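Local structure of binding domain (Hc) of Paraclostridial Mosquitocidal Protein 1 (Paraclostridium bifermentans, 6HOX) at residues 395-400 and 430-435; 288-293 and 408-413; 25-30 and 42-47; 89-94 and 222-227. The protein forms the receptor-binding part of a botulinum-like neurotoxin that targets Anopheles mosquitoes, and probably directs the toxin to host nerve cells. All blocks are in the same frame, centred on the assembly; numbering follows the deposited sequence. Where two conformers were deposited one is given.

Overall arrangement
Following the chain from the N terminus, contact 3 closes first, bringing 42-47 back against strand 25-32. Contact 4 then spans a much longer excursion, from 89-94 to 222-227. The two lie in series but adjoin in space, because strand 218-227 runs between strands 25-32 and 89-96; both belong to the N-terminal, lectin-like half. In the C-terminal, trefoil half, contact 2 opens at 288-293 and closes at 408-413. Contact 1 opens within that span, at 395-400, and closes beyond it, at 430-435, so the two cross. Their centres are about 11 Å apart, and strands 394-398 and 409-415 pair directly. Centres of contacts 1 and 4 are about 36 Å apart, on opposite sides of the chain's centre.

Contact 1: residues 395-400 and 430-435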
loop_
_atom_site.group_PDB
_atom_site.type_symbol
_atom_site.label_atom_id
_atom_site.label_comp_id
_atom_site.label_asym_id
_atom_site.label_seq_id
_atom_site.Cartn_x
_atom_site.Cartn_y
_atom_site.Cartn_z
ATOM N N LEU A 395 14.747 14.074 -15.451
ATOM C CA LEU A 395 13.827 13.532 -14.466
ATOM C C LEU A 395 13.801 14.501 -13.291
ATOM O O LEU A 395 14.843 15.044 -12.886
ATOM C CB LEU A 395 14.276 12.142 -13.997
ATOM C CG LEU A 395 14.259 11.045 -15.054
ATOM C CD1 LEU A 395 14.794 9.725 -14.498
ATOM C CD2 LEU A 395 12.864 10.844 -15.609
ATOM N N LEU A 396 12.600 14.721 -12.769
ATOM C CA LEU A 396 12.427 15.572 -11.620
ATOM C C LEU A 396 13.112 14.909 -10.422
ATOM O O LEU A 396 12.877 13.724 -10.113
ATOM C CB LEU A 396 10.939 15.792 -11.362
ATOM C CG LEU A 396 10.638 16.708 -10.180
ATOM C CD1 LEU A 396 10.986 18.155 -10.524
ATOM C CD2 LEU A 396 9.195 16.573 -9.761
ATOM N N SER A 397 13.983 15.684 -9.778
ATOM C CA SER A 397 14.700 15.255 -8.608
ATOM C C SER A 397 14.849 16.432 -7.630
ATOM O O SER A 397 14.301 17.509 -7.848
ATOM C CB SER A 397 16.022 14.665 -8.987
ATOM O OG SER A 397 16.541 13.898 -7.910
ATOM N N ILE A 398 15.528 16.168 -6.514
ATOM C CA ILE A 398 15.896 17.165 -5.521
ATOM C C ILE A 398 17.407 17.342 -5.617
ATOM O O ILE A 398 18.120 16.355 -5.812
ATOM C CB ILE A 398 15.447 16.774 -4.099
ATOM C CG1 ILE A 398 15.792 15.321 -3.765
ATOM C CG2 ILE A 398 13.963 17.059 -3.922
ATOM C CD1 ILE A 398 15.691 14.980 -2.300
ATOM N N ALA A 399 17.856 18.602 -5.547
ATOM C CA ALA A 399 19.262 18.961 -5.762
ATOM C C ALA A 399 20.058 18.692 -4.477
ATOM O O ALA A 399 19.853 19.389 -3.471
ATOM C CB ALA A 399 19.357 20.400 -6.204
ATOM N N ASP A 400 20.960 17.701 -4.561
ATOM C CA ASP A 400 21.615 16.980 -3.431
ATOM C C ASP A 400 20.551 16.360 -2.516
ATOM O O ASP A 400 20.760 15.283 -1.946
ATOM C CB ASP A 400 22.573 17.879 -2.648
ATOM C CG ASP A 400 23.588 18.566 -3.538
ATOM O OD1 ASP A 400 24.041 17.926 -4.508
ATOM O OD2 ASP A 400 23.897 19.741 -3.266
ATOM N N HIS A 430 18.311 6.783 -7.660
ATOM C CA HIS A 430 16.991 6.198 -7.942
ATOM C C HIS A 430 15.988 6.746 -6.921
ATOM O O HIS A 430 14.942 7.231 -7.314
ATOM C CB HIS A 430 16.995 4.655 -7.977
ATOM C CG HIS A 430 17.271 4.050 -9.318
ATOM N ND1 HIS A 430 17.805 2.781 -9.464
ATOM C CD2 HIS A 430 17.121 4.534 -10.572
ATOM C CE1 HIS A 430 17.971 2.511 -10.744
ATOM N NE2 HIS A 430 17.555 3.569 -11.447
ATOM N N THR A 431 16.335 6.701 -5.624
ATOM C CA THR A 431 15.470 7.140 -4.521
ATOM C C THR A 431 15.044 8.614 -4.712
ATOM O O THR A 431 13.871 8.935 -4.526
ATOM C CB THR A 431 16.152 6.859 -3.168
ATOM O OG1 THR A 431 16.304 5.447 -2.981
ATOM C CG2 THR A 431 15.383 7.371 -1.976
ATOM N N LYS A 432 15.987 9.495 -5.093
ATOM C CA LYS A 432 15.737 10.935 -5.285
ATOM C C LYS A 432 14.831 11.239 -6.490
ATOM O O LYS A 432 14.362 12.396 -6.622
ATOM C CB LYS A 432 17.030 11.708 -5.567
ATOM C CG LYS A 432 18.059 11.727 -4.454
ATOM C CD LYS A 432 19.058 12.849 -4.587
ATOM C CE LYS A 432 20.021 12.692 -5.741
ATOM N NZ LYS A 432 20.488 14.022 -6.220
ATOM N N THR A 433 14.629 10.265 -7.383
ATOM C CA THR A 433 13.819 10.443 -8.601
ATOM C C THR A 433 12.431 9.790 -8.477
ATOM O O THR A 433 11.641 9.849 -9.414
ATOM C CB THR A 433 14.551 9.928 -9.848
ATOM O OG1 THR A 433 14.828 8.533 -9.707
ATOM C CG2 THR A 433 15.845 10.674 -10.100
ATOM N N ASN A 434 12.113 9.247 -7.302
ATOM C CA ASN A 434 10.817 8.612 -7.051
ATOM C C ASN A 434 9.960 9.556 -6.217
ATOM O O ASN A 434 10.417 10.074 -5.213
ATOM C CB ASN A 434 10.967 7.277 -6.328
ATOM C CG ASN A 434 11.590 6.201 -7.187
ATOM O OD1 ASN A 434 11.364 6.151 -8.392
ATOM N ND2 ASN A 434 12.323 5.297 -6.561
ATOM N N TRP A 435 8.719 9.756 -6.669
ATOM C CA TRP A 435 7.781 10.684 -6.103
ATOM C C TRP A 435 6.505 9.947 -5.694
ATOM O O TRP A 435 6.033 9.078 -6.430
ATOM C CB TRP A 435 7.479 11.781 -7.123
ATOM C CG TRP A 435 8.658 12.677 -7.355
ATOM C CD1 TRP A 435 9.587 12.568 -8.343
ATOM C CD2 TRP A 435 9.072 13.782 -6.534
ATOM N NE1 TRP A 435 10.528 13.554 -8.218
ATOM C CE2 TRP A 435 10.247 14.310 -7.114
ATOM C CE3 TRP A 435 8.568 14.380 -5.368
ATOM C CZ2 TRP A 435 10.913 15.414 -6.581
ATOM C CZ3 TRP A 435 9.223 15.476 -4.845
ATOM C CH2 TRP A 435 10.386 15.979 -5.439
HETATM O O HOH W 1 11.402 11.687 -11.383
#
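Trp435 and Lys432 bind the backbone of strand 394-398 in a buried, mixed polar and apolar contact, joining that strand to helix 427-432 and the residues after it within the C-terminal domain, whose family has the beta-trefoil fold. The indole NE1 of Trp435 donates to Leu396 O (3.0 Å) in an almost straight bond of 172°. The acceptor lies in the plane of the indole, but the N-H comes from above the carbonyl plane, 69° out of it. Near the same oxygen sits a water, 2.8 Å from Leu396 O and 2.7 Å from Thr433 O, bridging the two backbones. The Leu396 side chain, with CG anti to the backbone N (chi1 -179°), brings CD2 over one face of the indole, 3.9 Å from the centroid of the five-membered ring, a CH-pi contact. Ser397 OG gives a weak bond to Lys432 O (2.9 Å), which also accepts from Asn267 ND2. The lysine chain bends at its third torsion and NZ reaches Ile398 O weakly (3.3 Å), its stronger partner being Tyr418 OH. Strand 263-267 packs on Leu396, Ile398 and Trp435, strand 409-415 contributes Leu412 and Tyr413, and helix 416-420 touches Ser397 and Thr433 through Tyr418.

Contact 2: residues 288-293 and 408-413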
loop_
_atom_site.group_PDB
_atom_site.type_symbol
_atom_site.label_atom_id
_atom_site.label_comp_id
_atom_site.label_asym_id
_atom_site.label_seq_id
_atom_site.Cartn_x
_atom_site.Cartn_y
_atom_site.Cartn_z
ATOM N N PRO A 288 9.685 25.866 -5.451
ATOM C CA PRO A 288 9.306 24.797 -4.526
ATOM C C PRO A 288 10.587 24.128 -4.010
ATOM O O PRO A 288 11.576 24.047 -4.730
ATOM C CB PRO A 288 8.437 23.889 -5.403
ATOM C CG PRO A 288 9.064 24.029 -6.779
ATOM C CD PRO A 288 9.519 25.478 -6.859
ATOM N N TYR A 289 10.551 23.631 -2.772
ATOM C CA TYR A 289 11.667 22.872 -2.215
ATOM C C TYR A 289 11.127 21.843 -1.207
ATOM O O TYR A 289 10.017 21.987 -0.698
ATOM C CB TYR A 289 12.698 23.830 -1.600
ATOM C CG TYR A 289 12.236 24.555 -0.360
ATOM C CD1 TYR A 289 11.444 25.687 -0.448
ATOM C CD2 TYR A 289 12.575 24.101 0.904
ATOM C CE1 TYR A 289 10.999 26.351 0.683
ATOM C CE2 TYR A 289 12.141 24.756 2.048
ATOM C CZ TYR A 289 11.349 25.884 1.936
ATOM O OH TYR A 289 10.921 26.532 3.064
ATOM N N ILE A 290 11.906 20.782 -0.953
ATOM C CA ILE A 290 11.596 19.854 0.136
ATOM C C ILE A 290 12.340 20.346 1.380
ATOM O O ILE A 290 13.550 20.534 1.358
ATOM C CB ILE A 290 11.952 18.393 -0.206
ATOM C CG1 ILE A 290 11.315 17.927 -1.515
ATOM C CG2 ILE A 290 11.547 17.463 0.932
ATOM C CD1 ILE A 290 9.828 17.686 -1.402
ATOM N N SER A 291 11.585 20.574 2.453
ATOM C CA SER A 291 12.136 21.017 3.704
ATOM C C SER A 291 12.720 19.821 4.460
ATOM O O SER A 291 12.540 18.679 4.048
ATOM C CB SER A 291 11.090 21.723 4.507
ATOM O OG SER A 291 11.681 22.487 5.538
ATOM N N ARG A 292 13.390 20.097 5.581
ATOM C CA ARG A 292 14.007 19.044 6.386
ATOM C C ARG A 292 12.923 18.080 6.893
ATOM O O ARG A 292 11.764 18.455 7.083
ATOM C CB ARG A 292 14.853 19.642 7.520
ATOM C CG ARG A 292 14.101 20.560 8.476
ATOM C CD ARG A 292 14.948 20.976 9.674
ATOM N NE ARG A 292 15.853 22.105 9.419
ATOM C CZ ARG A 292 17.188 22.045 9.464
ATOM N NH1 ARG A 292 17.796 20.891 9.681
ATOM N NH2 ARG A 292 17.910 23.140 9.296
ATOM N N MET A 293 13.335 16.827 7.101
ATOM C CA MET A 293 12.501 15.731 7.583
ATOM C C MET A 293 11.851 16.129 8.917
ATOM O O MET A 293 12.535 16.536 9.842
ATOM C CB MET A 293 13.379 14.489 7.775
ATOM C CG MET A 293 12.650 13.263 8.321
ATOM S SD MET A 293 12.256 12.048 7.044
ATOM C CE MET A 293 13.899 11.496 6.587
ATOM N N SER A 408 19.225 22.400 4.931
ATOM C CA SER A 408 17.999 23.084 5.351
ATOM C C SER A 408 16.780 22.537 4.589
ATOM O O SER A 408 15.698 22.329 5.153
ATOM C CB SER A 408 18.156 24.568 5.123
ATOM O OG SER A 408 16.894 25.197 4.983
ATOM N N GLY A 409 16.979 22.360 3.283
ATOM C CA GLY A 409 15.987 21.923 2.329
ATOM C C GLY A 409 16.651 21.697 0.982
ATOM O O GLY A 409 17.838 21.929 0.827
ATOM N N TRP A 410 15.882 21.216 0.014
ATOM C CA TRP A 410 16.421 20.782 -1.262
ATOM C C TRP A 410 15.478 21.266 -2.357
ATOM O O TRP A 410 14.274 20.997 -2.293
ATOM C CB TRP A 410 16.610 19.262 -1.294
ATOM C CG TRP A 410 17.495 18.762 -0.197
ATOM C CD1 TRP A 410 18.853 18.649 -0.224
ATOM C CD2 TRP A 410 17.085 18.364 1.125
ATOM N NE1 TRP A 410 19.316 18.192 0.979
ATOM C CE2 TRP A 410 18.256 17.998 1.825
ATOM C CE3 TRP A 410 15.850 18.269 1.779
ATOM C CZ2 TRP A 410 18.224 17.542 3.144
ATOM C CZ3 TRP A 410 15.819 17.817 3.082
ATOM C CH2 TRP A 410 16.992 17.464 3.755
ATOM N N TYR A 411 16.033 22.022 -3.311
ATOM C CA TYR A 411 15.259 22.563 -4.436
ATOM C C TYR A 411 14.950 21.432 -5.414
ATOM O O TYR A 411 15.685 20.439 -5.473
ATOM C CB TYR A 411 16.001 23.728 -5.097
ATOM C CG TYR A 411 16.001 24.963 -4.232
ATOM C CD1 TYR A 411 14.904 25.813 -4.218
ATOM C CD2 TYR A 411 17.059 25.249 -3.381
ATOM C CE1 TYR A 411 14.877 26.938 -3.414
ATOM C CE2 TYR A 411 17.042 26.368 -2.563
ATOM C CZ TYR A 411 15.946 27.216 -2.581
ATOM O OH TYR A 411 15.897 28.317 -1.773
ATOM N N LEU A 412 13.847 21.586 -6.140
ATOM C CA LEU A 412 13.489 20.630 -7.191
ATOM C C LEU A 412 14.222 21.046 -8.476
ATOM O O LEU A 412 14.376 22.249 -8.733
ATOM C CB LEU A 412 11.971 20.625 -7.393
ATOM C CG LEU A 412 11.143 19.779 -6.427
ATOM C CD1 LEU A 412 11.348 20.222 -4.994
ATOM C CD2 LEU A 412 9.668 19.864 -6.792
ATOM N N TYR A 413 14.689 20.063 -9.258
ATOM C CA TYR A 413 15.358 20.356 -10.527
ATOM C C TYR A 413 15.140 19.229 -11.546
ATOM O O TYR A 413 14.801 18.074 -11.198
ATOM C CB TYR A 413 16.840 20.677 -10.287
ATOM C CG TYR A 413 17.760 19.490 -10.198
ATOM C CD1 TYR A 413 17.748 18.663 -9.080
ATOM C CD2 TYR A 413 18.646 19.189 -11.222
ATOM C CE1 TYR A 413 18.565 17.545 -8.997
ATOM C CE2 TYR A 413 19.478 18.081 -11.150
ATOM C CZ TYR A 413 19.440 17.264 -10.031
ATOM O OH TYR A 413 20.272 16.187 -9.925
#
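Ile290 and Trp410 form an antiparallel hydrogen-bonded pair: Ile290 N donates to Trp410 O (2.7 Å) and Trp410 N to Ile290 O (2.8 Å). The flanking pairs, Tyr289 with Tyr411 and Ser291 with Gly409, are non-hydrogen-bonded. Beside the bonded pair, Gly409 CA comes within 3.0 Å of Ile290 O. Strands 285-291 and 409-415 bring together parts of the chain more than 100 residues apart in the C-terminal receptor-binding domain, whose family has the beta-trefoil fold; strand 275-280 pairs with the first and strand 394-398 with the second. On the face bearing Ile290 and Trp410, the Leu412 and Ile290 side chains cross at about a right angle, CD1 of the first 4.2 Å from CG1 of the second. On the other, Tyr289 CB lies over one face of the Tyr411 ring, 4.0 Å from CD1, while the two ring planes meet obliquely at 48°. Trp410 presents its ring edge to Ser291 O, with CZ3 3.5 Å away, a carbonyl oxygen buried here without any partner in the model.

Contact 3: residues 25-30 and 42-47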
loop_
_atom_site.group_PDB
_atom_site.type_symbol
_atom_site.label_atom_id
_atom_site.label_comp_id
_atom_site.label_asym_id
_atom_site.label_seq_id
_atom_site.Cartn_x
_atom_site.Cartn_y
_atom_site.Cartn_z
ATOM N N LEU A 25 -8.945 -21.921 -7.721
ATOM C CA LEU A 25 -9.592 -20.970 -6.822
ATOM C C LEU A 25 -10.940 -21.534 -6.363
ATOM O O LEU A 25 -11.807 -21.760 -7.184
ATOM C CB LEU A 25 -9.797 -19.652 -7.571
ATOM C CG LEU A 25 -10.440 -18.541 -6.746
ATOM C CD1 LEU A 25 -9.430 -17.970 -5.757
ATOM C CD2 LEU A 25 -10.999 -17.446 -7.647
ATOM N N VAL A 26 -11.129 -21.704 -5.052
ATOM C CA VAL A 26 -12.372 -22.297 -4.561
ATOM C C VAL A 26 -13.210 -21.255 -3.806
ATOM O O VAL A 26 -14.374 -21.487 -3.539
ATOM C CB VAL A 26 -12.120 -23.558 -3.713
ATOM C CG1 VAL A 26 -11.419 -24.639 -4.524
ATOM C CG2 VAL A 26 -11.374 -23.273 -2.420
ATOM N N PHE A 27 -12.616 -20.101 -3.490
ATOM C CA PHE A 27 -13.286 -19.056 -2.734
ATOM C C PHE A 27 -12.568 -17.728 -2.973
ATOM O O PHE A 27 -11.358 -17.684 -2.911
ATOM C CB PHE A 27 -13.266 -19.383 -1.240
ATOM C CG PHE A 27 -13.947 -18.362 -0.368
ATOM C CD1 PHE A 27 -15.329 -18.304 -0.296
ATOM C CD2 PHE A 27 -13.207 -17.444 0.372
ATOM C CE1 PHE A 27 -15.952 -17.355 0.500
ATOM C CE2 PHE A 27 -13.830 -16.504 1.184
ATOM C CZ PHE A 27 -15.200 -16.454 1.239
ATOM N N SER A 28 -13.333 -16.656 -3.190
ATOM C CA SER A 28 -12.754 -15.328 -3.359
ATOM C C SER A 28 -13.718 -14.272 -2.819
ATOM O O SER A 28 -14.749 -13.991 -3.431
ATOM C CB SER A 28 -12.401 -15.059 -4.789
ATOM O OG SER A 28 -11.877 -13.753 -4.928
ATOM N N LEU A 29 -13.342 -13.652 -1.698
ATOM C CA LEU A 29 -14.213 -12.726 -1.017
ATOM C C LEU A 29 -13.898 -11.309 -1.500
ATOM O O LEU A 29 -12.755 -10.851 -1.385
ATOM C CB LEU A 29 -13.988 -12.839 0.492
ATOM C CG LEU A 29 -14.798 -11.889 1.361
ATOM C CD1 LEU A 29 -16.274 -12.234 1.326
ATOM C CD2 LEU A 29 -14.282 -11.905 2.789
ATOM N N GLY A 30 -14.931 -10.628 -2.002
ATOM C CA GLY A 30 -14.785 -9.268 -2.483
ATOM C C GLY A 30 -16.129 -8.597 -2.643
ATOM O O GLY A 30 -17.159 -9.102 -2.155
ATOM N N ASN A 42 -18.254 -20.034 -7.219
ATOM C CA ASN A 42 -18.660 -21.229 -6.469
ATOM C C ASN A 42 -19.917 -20.947 -5.646
ATOM O O ASN A 42 -20.497 -21.872 -5.091
ATOM C CB ASN A 42 -17.555 -21.755 -5.554
ATOM C CG ASN A 42 -16.797 -22.907 -6.165
ATOM O OD1 ASN A 42 -16.902 -23.162 -7.362
ATOM N ND2 ASN A 42 -16.056 -23.627 -5.343
ATOM N N ASN A 43 -20.304 -19.673 -5.557
ATOM C CA ASN A 43 -21.561 -19.283 -4.968
ATOM C C ASN A 43 -21.573 -19.685 -3.488
ATOM O O ASN A 43 -22.590 -20.130 -2.979
ATOM C CB ASN A 43 -22.731 -19.914 -5.736
ATOM C CG ASN A 43 -24.063 -19.287 -5.395
ATOM O OD1 ASN A 43 -24.150 -18.068 -5.266
ATOM N ND2 ASN A 43 -25.095 -20.105 -5.236
ATOM N N THR A 44 -20.423 -19.568 -2.812
ATOM C CA THR A 44 -20.304 -19.968 -1.409
ATOM C C THR A 44 -21.246 -19.123 -0.555
ATOM O O THR A 44 -21.316 -17.919 -0.754
ATOM C CB THR A 44 -18.897 -19.750 -0.846
ATOM O OG1 THR A 44 -17.950 -20.310 -1.756
ATOM C CG2 THR A 44 -18.731 -20.347 0.533
ATOM N N ASN A 45 -21.904 -19.750 0.428
ATOM C CA ASN A 45 -22.867 -19.049 1.256
ATOM C C ASN A 45 -22.149 -18.221 2.335
ATOM O O ASN A 45 -21.400 -18.755 3.137
ATOM C CB ASN A 45 -23.849 -20.012 1.910
ATOM C CG ASN A 45 -24.988 -19.275 2.575
ATOM O OD1 ASN A 45 -25.182 -19.402 3.781
ATOM N ND2 ASN A 45 -25.709 -18.475 1.805
ATOM N N LEU A 46 -22.404 -16.910 2.329
ATOM C CA LEU A 46 -21.849 -15.951 3.287
ATOM C C LEU A 46 -22.986 -15.372 4.119
ATOM O O LEU A 46 -24.062 -15.094 3.594
ATOM C CB LEU A 46 -21.198 -14.751 2.582
ATOM C CG LEU A 46 -20.432 -15.004 1.298
ATOM C CD1 LEU A 46 -20.071 -13.678 0.658
ATOM C CD2 LEU A 46 -19.176 -15.804 1.567
ATOM N N GLU A 47 -22.675 -15.047 5.366
ATOM C CA GLU A 47 -23.521 -14.207 6.169
ATOM C C GLU A 47 -22.727 -12.939 6.506
ATOM O O GLU A 47 -21.799 -12.967 7.297
ATOM C CB GLU A 47 -23.996 -14.966 7.409
ATOM C CG GLU A 47 -25.102 -14.242 8.170
ATOM C CD GLU A 47 -25.380 -14.808 9.554
ATOM O OE1 GLU A 47 -25.891 -15.945 9.607
ATOM O OE2 GLU A 47 -25.035 -14.133 10.573
#
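Phe27 turns the edge of its ring toward segment 42-47, where Thr44 and Leu46 meet it close to the ring plane. With CG anti to the backbone N (chi1 -180°), the phenyl extends out from strand 25-32: CD1 comes 3.6 Å from Thr44 OG1, and CE1 3.7 Å from Leu46 CD2. The Thr44 and Phe27 side chains cross at about a right angle, whereas Leu46 approaches at a slant. Its CD2 abuts that edge while its CD1 reaches Leu29 CD1 (4.1 Å). Val75 packs against Phe27, Thr44 and Leu46, so the contact joins the small sheet containing strands 46-48 and 73-75 to the larger sheet that holds strand 25-32 in the lectin-like half. At the other end, Asn42 ND2 makes a bent, weak hydrogen bond to Val26 O (3.3 Å, 121°). Val26 and Phe27 form a classic beta bulge facing Ile226. Thr44 OG1 is bonded to Asp38 OD2. The segments are held mainly by apolar contact, the single direct hydrogen bond contributing little.

Contact 4: residues 89-94 and 222-227; sequences FTISFW and DQFNIY
Phe93 and Phe224 lie side by side and point the same way, their ring planes 23° apart but slid so far that they barely overlap (centroids 5.5 Å apart). Phe93 CB touches Phe224 CD2 (3.7 Å), and Ile91 CG2 reaches Phe224 CZ (3.6 Å). On the opposite face of the sheet, Tyr227 has Thr90 O and Ser92 OG at its edge, in the ring plane, the latter 3.5 Å from CE1. The Trp94 ring edge meets Asp222 O and Gln223 CB; Arg58 makes a cation-pi contact with the indole. Between these two layers the strands run antiparallel, with reciprocal backbone bonds joining Thr90 to Tyr227, Ser92 to Asn225 and Trp94 to Asp222. Between the last two pairs the register slips by one residue, a beta bulge in which Gln223 has positive phi (53°). A water bridges this irregularity, 2.8 Å from both Ser92 OG and Gln223 O. Gln223 and Phe224 face Leu29 in a G1 bulge, set in the antiparallel sheet of this concanavalin-like N-terminal domain.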
loop_
_atom_site.group_PDB
_atom_site.type_symbol
_atom_site.label_atom_id
_atom_site.label_comp_id
_atom_site.label_asym_id
_atom_site.label_seq_id
_atom_site.Cartn_x
_atom_site.Cartn_y
_atom_site.Cartn_z
ATOM N N PHE A 89 -3.159 -26.195 0.431
ATOM C CA PHE A 89 -3.980 -25.020 0.117
ATOM C C PHE A 89 -3.130 -23.745 0.167
ATOM O O PHE A 89 -1.997 -23.753 0.681
ATOM C CB PHE A 89 -5.203 -24.934 1.033
ATOM C CG PHE A 89 -4.900 -24.756 2.496
ATOM C CD1 PHE A 89 -4.683 -25.857 3.313
ATOM C CD2 PHE A 89 -4.834 -23.492 3.058
ATOM C CE1 PHE A 89 -4.404 -25.692 4.662
ATOM C CE2 PHE A 89 -4.560 -23.329 4.405
ATOM C CZ PHE A 89 -4.343 -24.432 5.207
ATOM N N THR A 90 -3.695 -22.685 -0.426
ATOM C CA THR A 90 -3.164 -21.346 -0.377
ATOM C C THR A 90 -4.281 -20.381 0.041
ATOM O O THR A 90 -5.436 -20.519 -0.391
ATOM C CB THR A 90 -2.554 -20.948 -1.727
ATOM O OG1 THR A 90 -1.501 -21.881 -1.970
ATOM C CG2 THR A 90 -2.015 -19.532 -1.749
ATOM N N ILE A 91 -3.916 -19.460 0.936
ATOM C CA ILE A 91 -4.702 -18.323 1.301
ATOM C C ILE A 91 -3.952 -17.076 0.806
ATOM O O ILE A 91 -2.768 -16.922 1.096
ATOM C CB ILE A 91 -4.948 -18.299 2.825
ATOM C CG1 ILE A 91 -5.883 -19.432 3.262
ATOM C CG2 ILE A 91 -5.482 -16.941 3.273
ATOM C CD1 ILE A 91 -6.055 -19.565 4.763
ATOM N N SER A 92 -4.654 -16.199 0.082
ATOM C CA SER A 92 -4.133 -14.870 -0.304
ATOM C C SER A 92 -5.173 -13.782 -0.010
ATOM O O SER A 92 -6.370 -14.046 0.058
ATOM C CB SER A 92 -3.661 -14.831 -1.741
ATOM O OG SER A 92 -4.723 -14.910 -2.683
ATOM N N PHE A 93 -4.692 -12.559 0.220
ATOM C CA PHE A 93 -5.576 -11.428 0.470
ATOM C C PHE A 93 -4.795 -10.112 0.453
ATOM O O PHE A 93 -3.570 -10.033 0.804
ATOM C CB PHE A 93 -6.304 -11.577 1.815
ATOM C CG PHE A 93 -5.422 -11.742 3.030
ATOM C CD1 PHE A 93 -4.964 -12.994 3.410
ATOM C CD2 PHE A 93 -5.085 -10.657 3.816
ATOM C CE1 PHE A 93 -4.153 -13.154 4.518
ATOM C CE2 PHE A 93 -4.306 -10.822 4.948
ATOM C CZ PHE A 93 -3.826 -12.067 5.288
ATOM N N TRP A 94 -5.530 -9.066 0.057
ATOM C CA TRP A 94 -5.105 -7.694 0.234
ATOM C C TRP A 94 -5.608 -7.224 1.593
ATOM O O TRP A 94 -6.782 -7.446 1.918
ATOM C CB TRP A 94 -5.656 -6.815 -0.884
ATOM C CG TRP A 94 -4.902 -6.932 -2.168
ATOM C CD1 TRP A 94 -5.267 -7.622 -3.287
ATOM C CD2 TRP A 94 -3.636 -6.318 -2.469
ATOM N NE1 TRP A 94 -4.328 -7.465 -4.270
ATOM C CE2 TRP A 94 -3.320 -6.663 -3.801
ATOM C CE3 TRP A 94 -2.757 -5.491 -1.754
ATOM C CZ2 TRP A 94 -2.142 -6.236 -4.411
ATOM C CZ3 TRP A 94 -1.605 -5.050 -2.372
ATOM C CH2 TRP A 94 -1.308 -5.418 -3.683
ATOM N N ASP A 222 -9.572 -7.284 1.011
ATOM C CA ASP A 222 -10.043 -7.486 -0.343
ATOM C C ASP A 222 -9.390 -8.728 -0.968
ATOM O O ASP A 222 -8.242 -9.053 -0.715
ATOM C CB ASP A 222 -9.838 -6.225 -1.192
ATOM C CG ASP A 222 -10.667 -6.233 -2.475
ATOM O OD1 ASP A 222 -11.758 -6.859 -2.456
ATOM O OD2 ASP A 222 -10.213 -5.645 -3.487
ATOM N N GLN A 223 -10.151 -9.404 -1.833
ATOM C CA GLN A 223 -9.686 -10.572 -2.578
ATOM C C GLN A 223 -9.102 -11.604 -1.597
ATOM O O GLN A 223 -7.969 -12.082 -1.783
ATOM C CB GLN A 223 -8.666 -10.179 -3.650
ATOM C CG GLN A 223 -9.153 -9.099 -4.621
ATOM C CD GLN A 223 -10.334 -9.568 -5.437
ATOM O OE1 GLN A 223 -11.422 -9.001 -5.388
ATOM N NE2 GLN A 223 -10.145 -10.652 -6.157
ATOM N N PHE A 224 -9.873 -11.951 -0.557
ATOM C CA PHE A 224 -9.486 -13.039 0.303
ATOM C C PHE A 224 -9.843 -14.339 -0.416
ATOM O O PHE A 224 -11.025 -14.698 -0.562
ATOM C CB PHE A 224 -10.110 -12.938 1.690
ATOM C CG PHE A 224 -9.617 -13.981 2.661
ATOM C CD1 PHE A 224 -10.069 -15.291 2.597
ATOM C CD2 PHE A 224 -8.704 -13.642 3.652
ATOM C CE1 PHE A 224 -9.634 -16.238 3.516
ATOM C CE2 PHE A 224 -8.263 -14.588 4.566
ATOM C CZ PHE A 224 -8.723 -15.884 4.491
ATOM N N ASN A 225 -8.798 -14.994 -0.916
ATOM C CA ASN A 225 -8.905 -16.093 -1.810
ATOM C C ASN A 225 -8.383 -17.349 -1.119
ATOM O O ASN A 225 -7.399 -17.278 -0.386
ATOM C CB ASN A 225 -8.125 -15.854 -3.102
ATOM C CG ASN A 225 -8.670 -14.705 -3.915
ATOM O OD1 ASN A 225 -9.711 -14.140 -3.578
ATOM N ND2 ASN A 225 -7.944 -14.341 -4.963
ATOM N N ILE A 226 -9.072 -18.471 -1.358
ATOM C CA ILE A 226 -8.583 -19.820 -1.009
ATOM C C ILE A 226 -8.418 -20.620 -2.302
ATOM O O ILE A 226 -9.306 -20.641 -3.157
ATOM C CB ILE A 226 -9.522 -20.541 -0.024
ATOM C CG1 ILE A 226 -9.753 -19.716 1.245
ATOM C CG2 ILE A 226 -8.960 -21.930 0.275
ATOM C CD1 ILE A 226 -10.890 -20.196 2.107
ATOM N N TYR A 227 -7.257 -21.259 -2.429
ATOM C CA TYR A 227 -6.912 -22.105 -3.543
ATOM C C TYR A 227 -6.671 -23.507 -2.992
ATOM O O TYR A 227 -6.125 -23.643 -1.884
ATOM C CB TYR A 227 -5.641 -21.648 -4.263
ATOM C CG TYR A 227 -5.657 -20.236 -4.783
ATOM C CD1 TYR A 227 -5.424 -19.156 -3.939
ATOM C CD2 TYR A 227 -5.877 -19.970 -6.123
ATOM C CE1 TYR A 227 -5.443 -17.849 -4.411
ATOM C CE2 TYR A 227 -5.885 -18.674 -6.614
ATOM C CZ TYR A 227 -5.683 -17.610 -5.752
ATOM O OH TYR A 227 -5.707 -16.342 -6.230
HETATM O O HOH W 2 -5.541 -12.257 -3.245
#